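Local coordinates for protein ribonucleoside-diphosphate reductase, alpha chain (Actinobacillus ureae ATCC 25976, PDB 6DQX) that probably reduces ribonucleoside diphosphates to deoxyribonucleotides, as the catalytic alpha subunit of a class Id ribonucleotide reductase, at residues Met80-Trp92 with Cys290-Glu302. Sequence-based numbering, arbitrary orientation.
Sequences MARGYFSLSSPIW and CCLSSMNLLYFDE
Tyr84 reaches across to Glu302, the two side chains meeting at about a right angle: its CG stands anti to the carbonyl carbon (chi1 -60°), and the hydroxyl OH donates to the anti lone pair of Glu302 OE1 at 2.9 Å. The ring and carboxylate planes stand 75° apart, while Tyr299 CB packs 3.8 Å from Tyr84 CE1. A water links the same OE1 to Arg82, whose guanidinium also pairs with Asp29. After helix 72-82, Gly83 suits the positive phi of a Schellman motif. Its carbonyl O accepts from Asn296 ND2 at 2.9 Å, close to the plane of the asparagine's own side-chain amide; OD1 accepts from Leu298 N, two residues on, an Asx turn. Ser86 and Ser294 exchange two backbone bonds, their side chains small enough to lie side by side and share a water. Flexible Met295 bends at chi2 and chi3 to lay SD at the Phe85 ring edge, 3.7 Å from CE1, a Met-aromatic contact beside helix 308-327. Ser88 caps helix 89-94, OG accepting from Ile91 N, and a water joins this OG to Leu292 N across the strands. Strand 85-87 thus pairs antiparallel with strand 288-296 in a mixed sheet, consistent with the alpha/beta barrel of ribonucleotide reductases.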
loop_
_atom_site.group_PDB
_atom_site.type_symbol
_atom_site.label_atom_id
_atom_site.label_comp_id
_atom_site.label_asym_id
_atom_site.label_seq_id
_atom_site.Cartn_x
_atom_site.Cartn_y
_atom_site.Cartn_z
ATOM N N MET A 80 -39.184 14.488 -6.230
ATOM C CA MET A 80 -38.824 13.137 -6.662
ATOM C C MET A 80 -39.910 12.526 -7.531
ATOM O O MET A 80 -39.626 11.937 -8.605
ATOM C CB MET A 80 -38.513 12.216 -5.462
ATOM C CG MET A 80 -37.232 12.554 -4.714
ATOM S SD MET A 80 -35.734 12.147 -5.628
ATOM C CE MET A 80 -35.734 10.363 -5.453
ATOM N N ALA A 81 -41.147 12.616 -7.042
ATOM C CA ALA A 81 -42.333 12.093 -7.758
ATOM C C ALA A 81 -42.496 12.648 -9.175
ATOM O O ALA A 81 -42.843 11.912 -10.094
ATOM C CB ALA A 81 -43.604 12.327 -6.931
ATOM N N ARG A 82 -42.191 13.937 -9.367
ATOM C CA ARG A 82 -42.296 14.558 -10.684
ATOM C C ARG A 82 -41.124 14.275 -11.621
ATOM O O ARG A 82 -41.184 14.660 -12.789
ATOM C CB ARG A 82 -42.500 16.069 -10.549
ATOM C CG ARG A 82 -43.724 16.503 -9.739
ATOM C CD ARG A 82 -44.988 15.697 -10.046
ATOM N NE ARG A 82 -45.424 15.907 -11.408
ATOM C CZ ARG A 82 -46.147 15.063 -12.142
ATOM N NH1 ARG A 82 -46.544 13.878 -11.665
ATOM N NH2 ARG A 82 -46.454 15.406 -13.385
ATOM N N GLY A 83 -40.065 13.614 -11.124
ATOM C CA GLY A 83 -38.924 13.256 -11.961
ATOM C C GLY A 83 -37.902 14.392 -12.099
ATOM O O GLY A 83 -37.125 14.399 -13.047
ATOM N N TYR A 84 -37.898 15.335 -11.153
ATOM C CA TYR A 84 -36.997 16.498 -11.240
ATOM C C TYR A 84 -35.588 16.237 -10.733
ATOM O O TYR A 84 -34.695 17.009 -11.087
ATOM C CB TYR A 84 -37.540 17.677 -10.434
ATOM C CG TYR A 84 -38.899 18.205 -10.856
ATOM C CD1 TYR A 84 -39.465 17.893 -12.093
ATOM C CD2 TYR A 84 -39.593 19.054 -10.021
ATOM C CE1 TYR A 84 -40.696 18.395 -12.461
ATOM C CE2 TYR A 84 -40.827 19.579 -10.391
ATOM C CZ TYR A 84 -41.370 19.243 -11.604
ATOM O OH TYR A 84 -42.604 19.761 -11.965
ATOM N N PHE A 85 -35.420 15.227 -9.869
ATOM C CA PHE A 85 -34.165 14.932 -9.124
ATOM C C PHE A 85 -33.615 13.575 -9.444
ATOM O O PHE A 85 -34.336 12.584 -9.385
ATOM C CB PHE A 85 -34.398 14.833 -7.599
ATOM C CG PHE A 85 -34.773 16.100 -6.923
ATOM C CD1 PHE A 85 -34.625 17.340 -7.526
ATOM C CD2 PHE A 85 -35.249 16.049 -5.614
ATOM C CE1 PHE A 85 -34.988 18.480 -6.857
ATOM C CE2 PHE A 85 -35.603 17.195 -4.938
ATOM C CZ PHE A 85 -35.474 18.420 -5.568
ATOM N N SER A 86 -32.314 13.509 -9.659
ATOM C CA SER A 86 -31.578 12.256 -9.615
ATOM C C SER A 86 -30.665 12.340 -8.396
ATOM O O SER A 86 -30.071 13.375 -8.154
ATOM C CB SER A 86 -30.761 12.105 -10.896
ATOM O OG SER A 86 -29.699 11.190 -10.744
ATOM N N LEU A 87 -30.553 11.243 -7.642
ATOM C CA LEU A 87 -29.680 11.169 -6.475
ATOM C C LEU A 87 -28.504 10.286 -6.821
ATOM O O LEU A 87 -28.630 9.352 -7.636
ATOM C CB LEU A 87 -30.420 10.595 -5.261
ATOM C CG LEU A 87 -31.785 11.194 -4.947
ATOM C CD1 LEU A 87 -32.341 10.525 -3.717
ATOM C CD2 LEU A 87 -31.695 12.693 -4.759
ATOM N N SER A 88 -27.358 10.574 -6.214
ATOM C CA SER A 88 -26.138 9.830 -6.504
ATOM C C SER A 88 -26.245 8.411 -5.954
ATOM O O SER A 88 -27.007 8.150 -5.008
ATOM C CB SER A 88 -24.919 10.502 -5.882
ATOM O OG SER A 88 -24.938 10.329 -4.480
ATOM N N SER A 89 -25.451 7.513 -6.524
ATOM C CA SER A 89 -25.470 6.124 -6.052
ATOM C C SER A 89 -25.022 5.968 -4.592
ATOM O O SER A 89 -25.625 5.179 -3.892
ATOM C CB SER A 89 -24.746 5.167 -7.006
ATOM O OG SER A 89 -23.381 5.419 -7.082
ATOM N N PRO A 90 -23.999 6.726 -4.120
ATOM C CA PRO A 90 -23.707 6.672 -2.680
ATOM C C PRO A 90 -24.862 7.120 -1.772
ATOM O O PRO A 90 -25.034 6.579 -0.689
ATOM C CB PRO A 90 -22.493 7.602 -2.528
ATOM C CG PRO A 90 -21.833 7.576 -3.863
ATOM C CD PRO A 90 -22.988 7.542 -4.824
ATOM N N ILE A 91 -25.654 8.100 -2.213
ATOM C CA ILE A 91 -26.818 8.544 -1.449
ATOM C C ILE A 91 -27.903 7.451 -1.439
ATOM O O ILE A 91 -28.432 7.100 -0.370
ATOM C CB ILE A 91 -27.339 9.902 -2.007
ATOM C CG1 ILE A 91 -26.327 10.999 -1.632
ATOM C CG2 ILE A 91 -28.740 10.211 -1.484
ATOM C CD1 ILE A 91 -26.443 12.315 -2.393
ATOM N N TRP A 92 -28.213 6.908 -2.607
ATOM C CA TRP A 92 -29.173 5.783 -2.719
ATOM C C TRP A 92 -28.719 4.645 -1.820
ATOM O O TRP A 92 -29.532 4.038 -1.106
ATOM C CB TRP A 92 -29.266 5.240 -4.144
ATOM C CG TRP A 92 -30.287 5.877 -5.008
ATOM C CD1 TRP A 92 -30.057 6.770 -6.028
ATOM C CD2 TRP A 92 -31.702 5.675 -4.962
ATOM N NE1 TRP A 92 -31.252 7.146 -6.604
ATOM C CE2 TRP A 92 -32.273 6.488 -5.972
ATOM C CE3 TRP A 92 -32.545 4.896 -4.163
ATOM C CZ2 TRP A 92 -33.647 6.540 -6.203
ATOM C CZ3 TRP A 92 -33.913 4.934 -4.406
ATOM C CH2 TRP A 92 -34.452 5.756 -5.412
ATOM N N CYS A 290 -16.849 15.723 -1.811
ATOM C CA CYS A 290 -18.034 16.433 -2.313
ATOM C C CYS A 290 -19.157 15.422 -2.497
ATOM O O CYS A 290 -18.910 14.230 -2.623
ATOM C CB CYS A 290 -17.681 17.101 -3.644
ATOM S SG CYS A 290 -18.823 18.383 -4.184
ATOM N N CYS A 291 -20.390 15.883 -2.502
ATOM C CA CYS A 291 -21.507 15.003 -2.790
ATOM C C CYS A 291 -22.276 15.595 -3.935
ATOM O O CYS A 291 -22.123 16.780 -4.258
ATOM C CB CYS A 291 -22.396 14.809 -1.592
ATOM S SG CYS A 291 -23.054 16.331 -0.939
ATOM N N LEU A 292 -23.081 14.772 -4.559
ATOM C CA LEU A 292 -23.764 15.197 -5.765
ATOM C C LEU A 292 -25.155 14.664 -5.836
ATOM O O LEU A 292 -25.493 13.652 -5.232
ATOM C CB LEU A 292 -22.972 14.812 -7.010
ATOM C CG LEU A 292 -22.907 13.389 -7.537
ATOM C CD1 LEU A 292 -24.118 13.030 -8.391
ATOM C CD2 LEU A 292 -21.639 13.158 -8.367
ATOM N N SER A 293 -25.961 15.403 -6.575
ATOM C CA SER A 293 -27.238 14.957 -7.062
ATOM C C SER A 293 -27.528 15.924 -8.218
ATOM O O SER A 293 -26.769 16.879 -8.416
ATOM C CB SER A 293 -28.309 14.980 -5.969
ATOM O OG SER A 293 -28.167 13.906 -5.048
ATOM N N SER A 294 -28.554 15.643 -8.999
ATOM C CA SER A 294 -28.701 16.278 -10.326
ATOM C C SER A 294 -30.126 16.682 -10.657
ATOM O O SER A 294 -31.087 15.954 -10.366
ATOM C CB SER A 294 -28.191 15.342 -11.422
ATOM O OG SER A 294 -26.981 14.674 -11.020
ATOM N N MET A 295 -30.241 17.851 -11.267
ATOM C CA MET A 295 -31.524 18.328 -11.772
ATOM C C MET A 295 -31.803 17.770 -13.163
ATOM O O MET A 295 -30.944 17.791 -14.012
ATOM C CB MET A 295 -31.535 19.851 -11.833
ATOM C CG MET A 295 -31.497 20.554 -10.473
ATOM S SD MET A 295 -32.862 20.214 -9.360
ATOM C CE MET A 295 -34.281 20.705 -10.326
ATOM N N ASN A 296 -33.040 17.327 -13.397
ATOM C CA ASN A 296 -33.427 16.764 -14.675
ATOM C C ASN A 296 -33.880 17.905 -15.566
ATOM O O ASN A 296 -35.008 18.402 -15.425
ATOM C CB ASN A 296 -34.579 15.778 -14.495
ATOM C CG ASN A 296 -34.918 15.031 -15.755
ATOM O OD1 ASN A 296 -34.370 15.291 -16.817
ATOM N ND2 ASN A 296 -35.898 14.119 -15.656
ATOM N N LEU A 297 -33.018 18.276 -16.500
ATOM C CA LEU A 297 -33.315 19.401 -17.409
ATOM C C LEU A 297 -34.458 19.133 -18.380
ATOM O O LEU A 297 -35.018 20.091 -18.943
ATOM C CB LEU A 297 -32.080 19.790 -18.187
ATOM C CG LEU A 297 -30.857 20.177 -17.356
ATOM C CD1 LEU A 297 -29.756 20.692 -18.250
ATOM C CD2 LEU A 297 -31.148 21.184 -16.251
ATOM N N LEU A 298 -34.845 17.865 -18.578
ATOM C CA LEU A 298 -36.036 17.578 -19.392
ATOM C C LEU A 298 -37.235 18.395 -18.922
ATOM O O LEU A 298 -38.073 18.831 -19.739
ATOM C CB LEU A 298 -36.377 16.086 -19.347
ATOM C CG LEU A 298 -37.657 15.626 -20.070
ATOM C CD1 LEU A 298 -37.605 16.046 -21.525
ATOM C CD2 LEU A 298 -37.796 14.112 -19.966
ATOM N N TYR A 299 -37.332 18.603 -17.611
ATOM C CA TYR A 299 -38.446 19.318 -17.022
ATOM C C TYR A 299 -38.140 20.747 -16.616
ATOM O O TYR A 299 -38.840 21.311 -15.779
ATOM C CB TYR A 299 -38.985 18.492 -15.836
ATOM C CG TYR A 299 -39.457 17.117 -16.246
ATOM C CD1 TYR A 299 -40.413 16.954 -17.256
ATOM C CD2 TYR A 299 -38.939 15.960 -15.642
ATOM C CE1 TYR A 299 -40.838 15.696 -17.648
ATOM C CE2 TYR A 299 -39.358 14.693 -16.039
ATOM C CZ TYR A 299 -40.313 14.563 -17.026
ATOM O OH TYR A 299 -40.739 13.311 -17.412
ATOM N N PHE A 300 -37.106 21.350 -17.208
ATOM C CA PHE A 300 -36.711 22.726 -16.858
ATOM C C PHE A 300 -37.893 23.692 -16.848
ATOM O O PHE A 300 -38.075 24.465 -15.892
ATOM C CB PHE A 300 -35.624 23.251 -17.801
ATOM C CG PHE A 300 -35.235 24.680 -17.534
ATOM C CD1 PHE A 300 -34.497 25.019 -16.405
ATOM C CD2 PHE A 300 -35.640 25.698 -18.394
ATOM C CE1 PHE A 300 -34.166 26.341 -16.138
ATOM C CE2 PHE A 300 -35.299 27.019 -18.127
ATOM C CZ PHE A 300 -34.563 27.343 -17.009
ATOM N N ASP A 301 -38.704 23.624 -17.891
ATOM C CA ASP A 301 -39.837 24.557 -18.022
ATOM C C ASP A 301 -40.928 24.329 -16.970
ATOM O O ASP A 301 -41.727 25.242 -16.712
ATOM C CB ASP A 301 -40.359 24.554 -19.455
ATOM C CG ASP A 301 -39.401 25.254 -20.391
ATOM O OD1 ASP A 301 -38.923 26.316 -19.977
ATOM O OD2 ASP A 301 -39.107 24.762 -21.503
ATOM N N GLU A 302 -40.953 23.132 -16.358
ATOM C CA GLU A 302 -41.763 22.878 -15.181
ATOM C C GLU A 302 -41.193 23.421 -13.891
ATOM O O GLU A 302 -41.942 24.001 -13.109
ATOM C CB GLU A 302 -42.057 21.384 -14.970
ATOM C CG GLU A 302 -42.809 20.741 -16.109
ATOM C CD GLU A 302 -43.197 19.294 -15.849
ATOM O OE1 GLU A 302 -43.198 18.846 -14.681
ATOM O OE2 GLU A 302 -43.533 18.603 -16.839
HETATM O O HOH W 1 -45.440 18.121 -13.284
HETATM O O HOH W 2 -27.301 12.166 -9.690
HETATM O O HOH W 3 -22.792 11.891 -3.498
#